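PDB 2A6P: acid phosphatase from Mycobacterium tuberculosis, which hydrolyses phosphate monoesters with broad specificity and can serve in gluconeogenesis as a fructose-1,6-bisphosphatase. Local coordinates for residues E34-D39 against T70-K75; A77-N82 against L148-G153; T85-E90 against D132-L137. All blocks are in the same frame, centred on the assembly; numbering follows the deposited sequence.

In the fold
The three contacts tie loops and helices to and around the central mixed sheet of a histidine phosphatase, an alpha/beta fold. Contact 1 sets the loop before helix 39-53 on helix 68-76. Contact 2 comes next along the chain, joining the connection after that helix to strand 147-151; within its span falls contact 3, where the loop after strand 83-84 meets helix 124-141. Centres lie about 11 Å (1 and 2), 13 Å (2 and 3) and 19 Å (1 and 3) apart. Probable hydrogen bonds join Leu79 N to Ala74 O and Ser151 OG to Leu88 O. Thr73 of contact 1 lies beside His18, the inferred phosphohistidine, while contacts 2 and 3 hold His152 and Glu90, assigned by similarity.

Contact 1. Residues E34-D39 against T70-K75; sequences EVELTD and TLDTAK
With CG set beside its backbone N (chi1 -68°) and an extended second torsion, Leu37 sends its two methyls to helix 68-76, while Glu36, bent at chi2 (-69°), turns its carboxylate back to the same helix. Leu37 CD1 lies 3.8 Å from Asp72 CB, the two side chains running antiparallel and side by side. The same methyl is 3.7 Å from Thr73 OG1, and CD2 is nearly as close to that oxygen, so the forked end of the leucine lies against the hydroxyl, crossing the threonine at about a right angle. That hydroxyl has its polar partner within the helix, the carbonyl of Arg69. Leu37 also rests on Arg69 and Leu76.

In the histidine phosphatase fold this places the loop leading into helix 39-53, which Thr38 N-caps, on a helix bordering the catalytic pocket: the side chain of Thr73 is about 3 Å from that of His18, the inferred phosphohistidine residue.

The acidic pair is bridged by water. Glu36 OE2 and Asp72 OD2 are 4.2 Å apart, with carboxylate planes 74° from each other. One water gives a 2.9 Å bond to Asp72 OD2 and a weak one to Glu36 OE2, and accepts from Leu37 N at 3.1 Å. It probably eases the repulsion, helped by the Arg42 salt bridge to Asp72 OD1 and a long, weak ion pair of Arg68 with OD2.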
ATOM      1  N   GLU A  34       4.889 -22.945 -16.799  1.00 24.11           N
ATOM      2  CA  GLU A  34       6.201 -22.844 -16.166  1.00 24.99           C
ATOM      3  C   GLU A  34       7.181 -21.985 -16.959  1.00 26.66           C
ATOM      4  O   GLU A  34       7.961 -22.490 -17.769  1.00 28.90           O
ATOM      5  CB  GLU A  34       6.792 -24.237 -15.963  1.00 23.40           C
ATOM      6  CG  GLU A  34       6.013 -25.100 -14.992  1.00 23.43           C
ATOM      7  CD  GLU A  34       6.124 -24.622 -13.541  1.00 24.21           C
ATOM      8  OE1 GLU A  34       6.861 -23.642 -13.277  1.00 23.71           O
ATOM      9  OE2 GLU A  34       5.474 -25.237 -12.665  1.00 24.17           O
ATOM     10  N   VAL A  35       7.131 -20.680 -16.718  1.00 27.20           N
ATOM     11  CA  VAL A  35       8.013 -19.735 -17.386  1.00 26.33           C
ATOM     12  C   VAL A  35       9.206 -19.479 -16.467  1.00 26.75           C
ATOM     13  O   VAL A  35       9.068 -19.474 -15.244  1.00 27.13           O
ATOM     14  CB  VAL A  35       7.271 -18.408 -17.680  1.00 26.39           C
ATOM     15  CG1 VAL A  35       8.206 -17.406 -18.319  1.00 28.00           C
ATOM     16  CG2 VAL A  35       6.097 -18.674 -18.599  1.00 27.14           C
ATOM     17  N   GLU A  36      10.380 -19.278 -17.051  1.00 25.95           N
ATOM     18  CA  GLU A  36      11.582 -19.036 -16.263  1.00 26.91           C
ATOM     19  C   GLU A  36      11.793 -17.552 -15.971  1.00 25.93           C
ATOM     20  O   GLU A  36      11.249 -16.693 -16.657  1.00 24.78           O
ATOM     21  CB  GLU A  36      12.811 -19.567 -17.008  1.00 29.58           C
ATOM     22  CG  GLU A  36      12.808 -21.066 -17.247  1.00 34.10           C
ATOM     23  CD  GLU A  36      12.970 -21.848 -15.956  1.00 37.33           C
ATOM     24  OE1 GLU A  36      12.084 -22.675 -15.646  1.00 39.16           O
ATOM     25  OE2 GLU A  36      13.987 -21.631 -15.253  1.00 39.46           O
ATOM     26  N   LEU A  37      12.577 -17.270 -14.935  1.00 24.14           N
ATOM     27  CA  LEU A  37      12.913 -15.904 -14.567  1.00 23.75           C
ATOM     28  C   LEU A  37      13.923 -15.443 -15.610  1.00 24.52           C
ATOM     29  O   LEU A  37      14.699 -16.252 -16.114  1.00 23.86           O
ATOM     30  CB  LEU A  37      13.597 -15.860 -13.196  1.00 22.33           C
ATOM     31  CG  LEU A  37      12.834 -16.196 -11.915  1.00 22.68           C
ATOM     32  CD1 LEU A  37      13.795 -16.054 -10.735  1.00 22.30           C
ATOM     33  CD2 LEU A  37      11.638 -15.265 -11.730  1.00 21.60           C
ATOM     34  N   THR A  38      13.910 -14.166 -15.961  1.00 24.77           N
ATOM     35  CA  THR A  38      14.899 -13.663 -16.911  1.00 24.84           C
ATOM     36  C   THR A  38      16.124 -13.356 -16.062  1.00 25.99           C
ATOM     37  O   THR A  38      16.072 -13.467 -14.838  1.00 27.03           O
ATOM     38  CB  THR A  38      14.432 -12.374 -17.577  1.00 24.45           C
ATOM     39  OG1 THR A  38      14.125 -11.400 -16.570  1.00 26.62           O
ATOM     40  CG2 THR A  38      13.191 -12.639 -18.412  1.00 24.51           C
ATOM     41  N   ASP A  39      17.233 -12.990 -16.690  1.00 27.63           N
ATOM     42  CA  ASP A  39      18.419 -12.664 -15.911  1.00 29.41           C
ATOM     43  C   ASP A  39      18.092 -11.456 -15.043  1.00 28.57           C
ATOM     44  O   ASP A  39      18.633 -11.294 -13.951  1.00 27.70           O
ATOM     45  CB  ASP A  39      19.609 -12.349 -16.824  1.00 33.34           C
ATOM     46  CG  ASP A  39      20.195 -13.594 -17.459  1.00 38.17           C
ATOM     47  OD1 ASP A  39      20.552 -14.534 -16.709  1.00 39.48           O
ATOM     48  OD2 ASP A  39      20.299 -13.638 -18.707  1.00 42.04           O
ATOM     49  N   THR A  70       8.836 -19.008  -8.756  1.00 17.72           N
ATOM     50  CA  THR A  70       8.718 -18.591  -7.359  1.00 17.56           C
ATOM     51  C   THR A  70       9.724 -19.357  -6.496  1.00 19.37           C
ATOM     52  O   THR A  70      10.321 -18.789  -5.578  1.00 19.95           O
ATOM     53  CB  THR A  70       7.277 -18.803  -6.787  1.00 17.77           C
ATOM     54  OG1 THR A  70       6.744 -20.050  -7.247  1.00 15.21           O
ATOM     55  CG2 THR A  70       6.352 -17.650  -7.209  1.00 15.55           C
ATOM     56  N   LEU A  71       9.924 -20.640  -6.791  1.00 19.52           N
ATOM     57  CA  LEU A  71      10.893 -21.421  -6.027  1.00 20.93           C
ATOM     58  C   LEU A  71      12.269 -20.809  -6.265  1.00 21.96           C
ATOM     59  O   LEU A  71      13.064 -20.629  -5.339  1.00 20.57           O
ATOM     60  CB  LEU A  71      10.886 -22.886  -6.484  1.00 20.16           C
ATOM     61  CG  LEU A  71       9.671 -23.713  -6.043  1.00 19.74           C
ATOM     62  CD1 LEU A  71       9.686 -25.060  -6.743  1.00 20.40           C
ATOM     63  CD2 LEU A  71       9.700 -23.897  -4.518  1.00 21.02           C
ATOM     64  N   ASP A  72      12.532 -20.481  -7.524  1.00 22.93           N
ATOM     65  CA  ASP A  72      13.798 -19.879  -7.928  1.00 25.27           C
ATOM     66  C   ASP A  72      14.027 -18.576  -7.179  1.00 24.76           C
ATOM     67  O   ASP A  72      15.121 -18.326  -6.661  1.00 25.66           O
ATOM     68  CB  ASP A  72      13.791 -19.589  -9.428  1.00 29.07           C
ATOM     69  CG  ASP A  72      14.966 -20.208 -10.143  1.00 33.46           C
ATOM     70  OD1 ASP A  72      16.107 -20.057  -9.652  1.00 37.22           O
ATOM     71  OD2 ASP A  72      14.746 -20.839 -11.200  1.00 34.81           O
ATOM     72  N   THR A  73      12.993 -17.738  -7.134  1.00 23.14           N
ATOM     73  CA  THR A  73      13.091 -16.454  -6.446  1.00 22.11           C
ATOM     74  C   THR A  73      13.480 -16.640  -4.973  1.00 22.19           C
ATOM     75  O   THR A  73      14.378 -15.956  -4.468  1.00 22.39           O
ATOM     76  CB  THR A  73      11.759 -15.682  -6.529  1.00 21.60           C
ATOM     77  OG1 THR A  73      11.441 -15.423  -7.901  1.00 18.10           O
ATOM     78  CG2 THR A  73      11.860 -14.358  -5.781  1.00 20.65           C
ATOM     79  N   ALA A  74      12.809 -17.568  -4.292  1.00 22.09           N
ATOM     80  CA  ALA A  74      13.095 -17.830  -2.879  1.00 21.93           C
ATOM     81  C   ALA A  74      14.559 -18.201  -2.668  1.00 22.16           C
ATOM     82  O   ALA A  74      15.215 -17.689  -1.767  1.00 22.24           O
ATOM     83  CB  ALA A  74      12.194 -18.946  -2.353  1.00 19.79           C
ATOM     84  N   LYS A  75      15.062 -19.102  -3.503  1.00 23.87           N
ATOM     85  CA  LYS A  75      16.456 -19.544  -3.420  1.00 25.98           C
ATOM     86  C   LYS A  75      17.404 -18.363  -3.654  1.00 26.74           C
ATOM     87  O   LYS A  75      18.343 -18.141  -2.878  1.00 27.81           O
ATOM     88  CB  LYS A  75      16.723 -20.630  -4.467  1.00 26.88           C
ATOM     89  CG  LYS A  75      18.127 -21.210  -4.424  1.00 29.26           C
ATOM     90  CD  LYS A  75      18.277 -22.292  -5.476  1.00 32.05           C
ATOM     91  CE  LYS A  75      19.648 -22.942  -5.415  1.00 32.67           C
ATOM     92  NZ  LYS A  75      19.773 -24.053  -6.408  1.00 34.94           N
TER
HETATM   93  O   HOH W   1      12.950 -19.720 -13.136  1.00 27.17           O

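Contact 2. Residues A77-N82 against L148-G153; sequences AGLTVN and LFVSHG
Leu79 and Leu148 reach toward each other and meet tip to tip, CD1 of the first lying 3.5 Å from CD2 of the second. Each uses a different first torsion to get there. In Leu79, CG sits beside the backbone N (chi1 -55°) and the second torsion is extended, which carries CD1 forward from the loop. In Leu148, CG is swung opposite the backbone N (chi1 172°), and a second torsion of 59° turns CD1 to the side and leaves CD2 extended, as the methyl presented to the loop. CD2 of Leu79 is farther from it, at 4.2 Å. Two residues along the strand, Val150 points its side chain to the same side, and its CG2 comes to 4.2 Å from Leu79 CD1. One leucine methyl thus bears on alternate residues of a beta strand, whose side chains project from the same face of the sheet. The interaction is wholly apolar and small, with 100 Å² buried in all.

Leu79 follows Gly78, which with positive phi ends helix 68-76 in a Schellman motif. Val150 lies farther along strand 147-151, after which His152, a probable transition-state stabiliser, N-caps helix 153-163. The contact thus has helix 68-76 leading into its loop side, while on the sheet side strand 147-151 is flanked by strands 61-64 and 13-17, Leu148 pairing through its backbone with the former and touching Leu14 of the latter.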
ATOM      1  N   ALA A  77      16.750 -15.290  -3.325  1.00 27.79           N
ATOM      2  CA  ALA A  77      16.567 -14.297  -2.279  1.00 28.34           C
ATOM      3  C   ALA A  77      17.286 -14.754  -1.017  1.00 29.40           C
ATOM      4  O   ALA A  77      17.313 -14.040  -0.016  1.00 31.28           O
ATOM      5  CB  ALA A  77      15.094 -14.117  -2.000  1.00 28.53           C
ATOM      6  N   GLY A  78      17.855 -15.955  -1.068  1.00 28.75           N
ATOM      7  CA  GLY A  78      18.572 -16.495   0.076  1.00 28.05           C
ATOM      8  C   GLY A  78      17.660 -16.993   1.182  1.00 29.23           C
ATOM      9  O   GLY A  78      18.038 -17.015   2.354  1.00 31.41           O
ATOM     10  N   LEU A  79      16.453 -17.405   0.817  1.00 27.38           N
ATOM     11  CA  LEU A  79      15.511 -17.895   1.802  1.00 26.30           C
ATOM     12  C   LEU A  79      15.480 -19.419   1.834  1.00 27.02           C
ATOM     13  O   LEU A  79      15.812 -20.086   0.855  1.00 27.66           O
ATOM     14  CB  LEU A  79      14.105 -17.388   1.478  1.00 26.86           C
ATOM     15  CG  LEU A  79      13.857 -15.886   1.317  1.00 26.49           C
ATOM     16  CD1 LEU A  79      12.440 -15.657   0.800  1.00 24.92           C
ATOM     17  CD2 LEU A  79      14.066 -15.187   2.648  1.00 27.72           C
ATOM     18  N   THR A  80      15.085 -19.970   2.974  1.00 27.13           N
ATOM     19  CA  THR A  80      14.953 -21.406   3.096  1.00 26.29           C
ATOM     20  C   THR A  80      13.443 -21.592   3.237  1.00 24.71           C
ATOM     21  O   THR A  80      12.813 -21.044   4.155  1.00 22.78           O
ATOM     22  CB  THR A  80      15.715 -21.953   4.331  1.00 28.49           C
ATOM     23  OG1 THR A  80      15.126 -21.450   5.536  1.00 33.80           O
ATOM     24  CG2 THR A  80      17.170 -21.517   4.273  1.00 29.72           C
ATOM     25  N   VAL A  81      12.866 -22.322   2.287  1.00 23.87           N
ATOM     26  CA  VAL A  81      11.428 -22.573   2.251  1.00 22.09           C
ATOM     27  C   VAL A  81      10.982 -23.666   3.221  1.00 23.20           C
ATOM     28  O   VAL A  81      11.555 -24.758   3.253  1.00 24.24           O
ATOM     29  CB  VAL A  81      10.977 -22.950   0.813  1.00 21.37           C
ATOM     30  CG1 VAL A  81       9.475 -23.250   0.791  1.00 19.31           C
ATOM     31  CG2 VAL A  81      11.314 -21.810  -0.144  1.00 19.07           C
ATOM     32  N   ASN A  82       9.945 -23.366   3.999  1.00 22.11           N
ATOM     33  CA  ASN A  82       9.407 -24.302   4.984  1.00 22.37           C
ATOM     34  C   ASN A  82       8.253 -25.129   4.429  1.00 21.76           C
ATOM     35  O   ASN A  82       8.102 -26.293   4.781  1.00 22.83           O
ATOM     36  CB  ASN A  82       8.930 -23.544   6.232  1.00 21.45           C
ATOM     37  CG  ASN A  82      10.056 -22.820   6.934  1.00 23.86           C
ATOM     38  OD1 ASN A  82      10.959 -23.453   7.479  1.00 25.40           O
ATOM     39  ND2 ASN A  82      10.018 -21.493   6.919  1.00 20.66           N
ATOM     40  N   LEU A 148       6.011 -15.305   5.749  1.00 21.29           N
ATOM     41  CA  LEU A 148       6.387 -14.809   4.425  1.00 21.40           C
ATOM     42  C   LEU A 148       5.856 -15.684   3.286  1.00 21.03           C
ATOM     43  O   LEU A 148       6.181 -16.871   3.193  1.00 18.82           O
ATOM     44  CB  LEU A 148       7.915 -14.690   4.306  1.00 22.08           C
ATOM     45  CG  LEU A 148       8.471 -14.366   2.907  1.00 24.51           C
ATOM     46  CD1 LEU A 148       7.912 -13.055   2.410  1.00 24.23           C
ATOM     47  CD2 LEU A 148       9.982 -14.296   2.954  1.00 26.03           C
ATOM     48  N   PHE A 149       5.033 -15.092   2.427  1.00 19.49           N
ATOM     49  CA  PHE A 149       4.486 -15.806   1.283  1.00 17.28           C
ATOM     50  C   PHE A 149       5.269 -15.397   0.053  1.00 17.68           C
ATOM     51  O   PHE A 149       5.401 -14.197  -0.221  1.00 18.30           O
ATOM     52  CB  PHE A 149       3.019 -15.423   1.012  1.00 15.95           C
ATOM     53  CG  PHE A 149       2.014 -15.975   1.998  1.00 12.13           C
ATOM     54  CD1 PHE A 149       2.359 -16.957   2.925  1.00 12.13           C
ATOM     55  CD2 PHE A 149       0.689 -15.538   1.951  1.00 12.00           C
ATOM     56  CE1 PHE A 149       1.390 -17.500   3.795  1.00 11.23           C
ATOM     57  CE2 PHE A 149      -0.282 -16.070   2.808  1.00 11.69           C
ATOM     58  CZ  PHE A 149       0.069 -17.055   3.734  1.00 10.40           C
ATOM     59  N   VAL A 150       5.793 -16.369  -0.691  1.00 17.42           N
ATOM     60  CA  VAL A 150       6.485 -16.061  -1.946  1.00 15.40           C
ATOM     61  C   VAL A 150       5.449 -16.553  -2.957  1.00 16.49           C
ATOM     62  O   VAL A 150       5.241 -17.760  -3.102  1.00 14.99           O
ATOM     63  CB  VAL A 150       7.784 -16.842  -2.082  1.00 14.75           C
ATOM     64  CG1 VAL A 150       8.458 -16.517  -3.435  1.00 12.68           C
ATOM     65  CG2 VAL A 150       8.693 -16.507  -0.902  1.00 13.16           C
ATOM     66  N   SER A 151       4.793 -15.616  -3.639  1.00 15.12           N
ATOM     67  CA  SER A 151       3.702 -15.966  -4.543  1.00 13.99           C
ATOM     68  C   SER A 151       3.636 -15.154  -5.847  1.00 13.16           C
ATOM     69  O   SER A 151       4.673 -14.769  -6.393  1.00 12.56           O
ATOM     70  CB  SER A 151       2.389 -15.852  -3.734  1.00 12.59           C
ATOM     71  OG  SER A 151       1.224 -16.161  -4.478  1.00 13.64           O
ATOM     72  N   HIS A 152       2.420 -14.905  -6.340  1.00 13.89           N
ATOM     73  CA  HIS A 152       2.224 -14.167  -7.587  1.00 12.28           C
ATOM     74  C   HIS A 152       1.449 -12.846  -7.470  1.00 12.86           C
ATOM     75  O   HIS A 152       0.884 -12.531  -6.422  1.00 11.15           O
ATOM     76  CB  HIS A 152       1.545 -15.075  -8.618  1.00 12.25           C
ATOM     77  CG  HIS A 152       2.278 -16.358  -8.856  1.00 12.23           C
ATOM     78  ND1 HIS A 152       2.222 -17.419  -7.976  1.00 13.12           N
ATOM     79  CD2 HIS A 152       3.106 -16.743  -9.856  1.00 11.05           C
ATOM     80  CE1 HIS A 152       2.982 -18.403  -8.425  1.00  8.59           C
ATOM     81  NE2 HIS A 152       3.530 -18.018  -9.563  1.00 13.53           N
ATOM     82  N   GLY A 153       1.423 -12.092  -8.570  1.00  9.83           N
ATOM     83  CA  GLY A 153       0.772 -10.792  -8.598  1.00 10.88           C
ATOM     84  C   GLY A 153      -0.662 -10.738  -8.130  1.00 13.52           C
ATOM     85  O   GLY A 153      -0.974 -10.107  -7.105  1.00 11.71           O
TER

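Contact 3. Residues T85-E90 against D132-L137; sequences TGLLAE and DSAVAL
Leu87 packs against Ser133, Ala134 and Leu137 of helix 124-141, joining a short 3-10 turn to a helix that covers the sheet in this histidine phosphatase fold. The 3-10 turn, residues 86-88, follows strand 83-84 and leads to Glu90, the proton donor or acceptor inferred from relatives.

The apolar contacts are carried by the two methyls of Leu87. A first torsion of -179° extends its branch toward the helix, and a second of 65° puts CD1 aside, so that CD2 leads. CD2 settles over the backbone of Ala134, 3.9 Å from its CA and 4.3 Å from its CB. One turn farther on, Leu137 brings its own CD2 to 4.0 Å from Leu87 CD2, the two side chains passing in opposite directions. The other methyl, CD1, meets Ser133 CB at 4.2 Å; the hydroxyl of that serine is engaged with the carbonyl of Asp129 in its own helix. The small side chains of Ser133 and Ala134 are consistent with the close approach of Leu87 CD2 to Ala134 CA. Ala134 is buried, with Phe155 and Val159 of helix 153-163 and Phe149 of strand 147-151 also touching its side chain.

Polar bonds stay on the two sides separately. The helix keeps its regular backbone pairing, as between Leu137 N and Ser133 O, whereas the 3-10 turn is held by i to i+3 backbone bonds, among them Ala89 N to Gly86 O at 2.9 Å.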
ATOM      1  N   THR A  85       3.331 -25.100  -1.432  1.00 18.06           N
ATOM      2  CA  THR A  85       1.936 -25.464  -1.611  1.00 18.23           C
ATOM      3  C   THR A  85       1.227 -24.694  -2.722  1.00 18.99           C
ATOM      4  O   THR A  85       1.448 -23.495  -2.917  1.00 17.92           O
ATOM      5  CB  THR A  85       1.164 -25.269  -0.271  1.00 20.13           C
ATOM      6  OG1 THR A  85      -0.255 -25.365  -0.488  1.00 20.77           O
ATOM      7  CG2 THR A  85       1.499 -23.905   0.332  1.00 21.05           C
ATOM      8  N   GLY A  86       0.374 -25.404  -3.458  1.00 19.36           N
ATOM      9  CA  GLY A  86      -0.373 -24.784  -4.531  1.00 17.49           C
ATOM     10  C   GLY A  86      -1.332 -23.752  -3.975  1.00 18.33           C
ATOM     11  O   GLY A  86      -1.967 -23.015  -4.727  1.00 18.91           O
ATOM     12  N   LEU A  87      -1.451 -23.698  -2.654  1.00 17.42           N
ATOM     13  CA  LEU A  87      -2.337 -22.720  -2.030  1.00 17.80           C
ATOM     14  C   LEU A  87      -1.941 -21.297  -2.458  1.00 17.79           C
ATOM     15  O   LEU A  87      -2.788 -20.398  -2.550  1.00 17.05           O
ATOM     16  CB  LEU A  87      -2.264 -22.828  -0.502  1.00 18.50           C
ATOM     17  CG  LEU A  87      -3.182 -21.852   0.239  1.00 18.70           C
ATOM     18  CD1 LEU A  87      -4.626 -22.216  -0.086  1.00 16.79           C
ATOM     19  CD2 LEU A  87      -2.928 -21.904   1.749  1.00 18.11           C
ATOM     20  N   LEU A  88      -0.651 -21.100  -2.714  1.00 17.13           N
ATOM     21  CA  LEU A  88      -0.153 -19.791  -3.110  1.00 18.31           C
ATOM     22  C   LEU A  88       0.005 -19.647  -4.626  1.00 17.95           C
ATOM     23  O   LEU A  88       0.588 -18.667  -5.099  1.00 17.67           O
ATOM     24  CB  LEU A  88       1.198 -19.511  -2.436  1.00 17.49           C
ATOM     25  CG  LEU A  88       1.307 -19.565  -0.906  1.00 20.25           C
ATOM     26  CD1 LEU A  88       2.660 -18.990  -0.476  1.00 19.23           C
ATOM     27  CD2 LEU A  88       0.190 -18.768  -0.265  1.00 20.54           C
ATOM     28  N   ALA A  89      -0.509 -20.616  -5.382  1.00 16.16           N
ATOM     29  CA  ALA A  89      -0.395 -20.588  -6.838  1.00 16.84           C
ATOM     30  C   ALA A  89      -1.127 -19.387  -7.435  1.00 17.50           C
ATOM     31  O   ALA A  89      -2.064 -18.854  -6.837  1.00 16.37           O
ATOM     32  CB  ALA A  89      -0.941 -21.890  -7.428  1.00 16.53           C
ATOM     33  N   GLU A  90      -0.695 -18.939  -8.610  1.00 17.89           N
ATOM     34  CA  GLU A  90      -1.360 -17.799  -9.229  1.00 17.52           C
ATOM     35  C   GLU A  90      -2.782 -18.169  -9.614  1.00 17.47           C
ATOM     36  O   GLU A  90      -3.151 -19.341  -9.613  1.00 17.78           O
ATOM     37  CB  GLU A  90      -0.602 -17.336 -10.480  1.00 19.40           C
ATOM     38  CG  GLU A  90      -1.239 -16.144 -11.198  1.00 16.53           C
ATOM     39  CD  GLU A  90      -1.464 -14.949 -10.279  1.00 18.87           C
ATOM     40  OE1 GLU A  90      -2.303 -15.029  -9.351  1.00 17.05           O
ATOM     41  OE2 GLU A  90      -0.786 -13.923 -10.488  1.00 17.76           O
ATOM     42  N   ASP A 132      -8.751 -16.570   1.526  1.00 21.20           N
ATOM     43  CA  ASP A 132      -9.096 -16.619   2.945  1.00 23.34           C
ATOM     44  C   ASP A 132      -8.368 -17.751   3.669  1.00 23.24           C
ATOM     45  O   ASP A 132      -7.912 -17.575   4.802  1.00 23.77           O
ATOM     46  CB  ASP A 132     -10.611 -16.763   3.140  1.00 26.13           C
ATOM     47  CG  ASP A 132     -11.372 -15.484   2.786  1.00 28.30           C
ATOM     48  OD1 ASP A 132     -10.869 -14.386   3.118  1.00 29.68           O
ATOM     49  OD2 ASP A 132     -12.472 -15.574   2.188  1.00 30.78           O
ATOM     50  N   SER A 133      -8.252 -18.909   3.025  1.00 22.20           N
ATOM     51  CA  SER A 133      -7.549 -20.025   3.654  1.00 22.79           C
ATOM     52  C   SER A 133      -6.096 -19.610   3.912  1.00 24.12           C
ATOM     53  O   SER A 133      -5.518 -19.937   4.958  1.00 24.19           O
ATOM     54  CB  SER A 133      -7.582 -21.279   2.756  1.00 25.04           C
ATOM     55  OG  SER A 133      -8.905 -21.774   2.565  1.00 27.99           O
ATOM     56  N   ALA A 134      -5.517 -18.882   2.954  1.00 22.70           N
ATOM     57  CA  ALA A 134      -4.136 -18.414   3.067  1.00 22.55           C
ATOM     58  C   ALA A 134      -3.989 -17.466   4.256  1.00 22.50           C
ATOM     59  O   ALA A 134      -3.019 -17.552   5.005  1.00 21.96           O
ATOM     60  CB  ALA A 134      -3.700 -17.713   1.771  1.00 23.33           C
ATOM     61  N   VAL A 135      -4.949 -16.563   4.421  1.00 21.80           N
ATOM     62  CA  VAL A 135      -4.922 -15.630   5.543  1.00 22.98           C
ATOM     63  C   VAL A 135      -5.040 -16.420   6.863  1.00 24.59           C
ATOM     64  O   VAL A 135      -4.356 -16.117   7.851  1.00 23.76           O
ATOM     65  CB  VAL A 135      -6.080 -14.617   5.445  1.00 21.83           C
ATOM     66  CG1 VAL A 135      -6.190 -13.814   6.744  1.00 23.18           C
ATOM     67  CG2 VAL A 135      -5.849 -13.684   4.257  1.00 22.52           C
ATOM     68  N   ALA A 136      -5.901 -17.440   6.855  1.00 25.17           N
ATOM     69  CA  ALA A 136      -6.121 -18.284   8.031  1.00 26.04           C
ATOM     70  C   ALA A 136      -4.823 -18.986   8.395  1.00 26.77           C
ATOM     71  O   ALA A 136      -4.479 -19.106   9.574  1.00 26.24           O
ATOM     72  CB  ALA A 136      -7.220 -19.323   7.751  1.00 25.33           C
ATOM     73  N   LEU A 137      -4.106 -19.451   7.374  1.00 26.06           N
ATOM     74  CA  LEU A 137      -2.840 -20.129   7.591  1.00 26.87           C
ATOM     75  C   LEU A 137      -1.856 -19.190   8.300  1.00 26.31           C
ATOM     76  O   LEU A 137      -1.240 -19.549   9.307  1.00 26.61           O
ATOM     77  CB  LEU A 137      -2.259 -20.578   6.249  1.00 27.18           C
ATOM     78  CG  LEU A 137      -0.871 -21.225   6.257  1.00 27.00           C
ATOM     79  CD1 LEU A 137      -0.905 -22.544   7.012  1.00 28.56           C
ATOM     80  CD2 LEU A 137      -0.421 -21.453   4.833  1.00 27.38           C
TER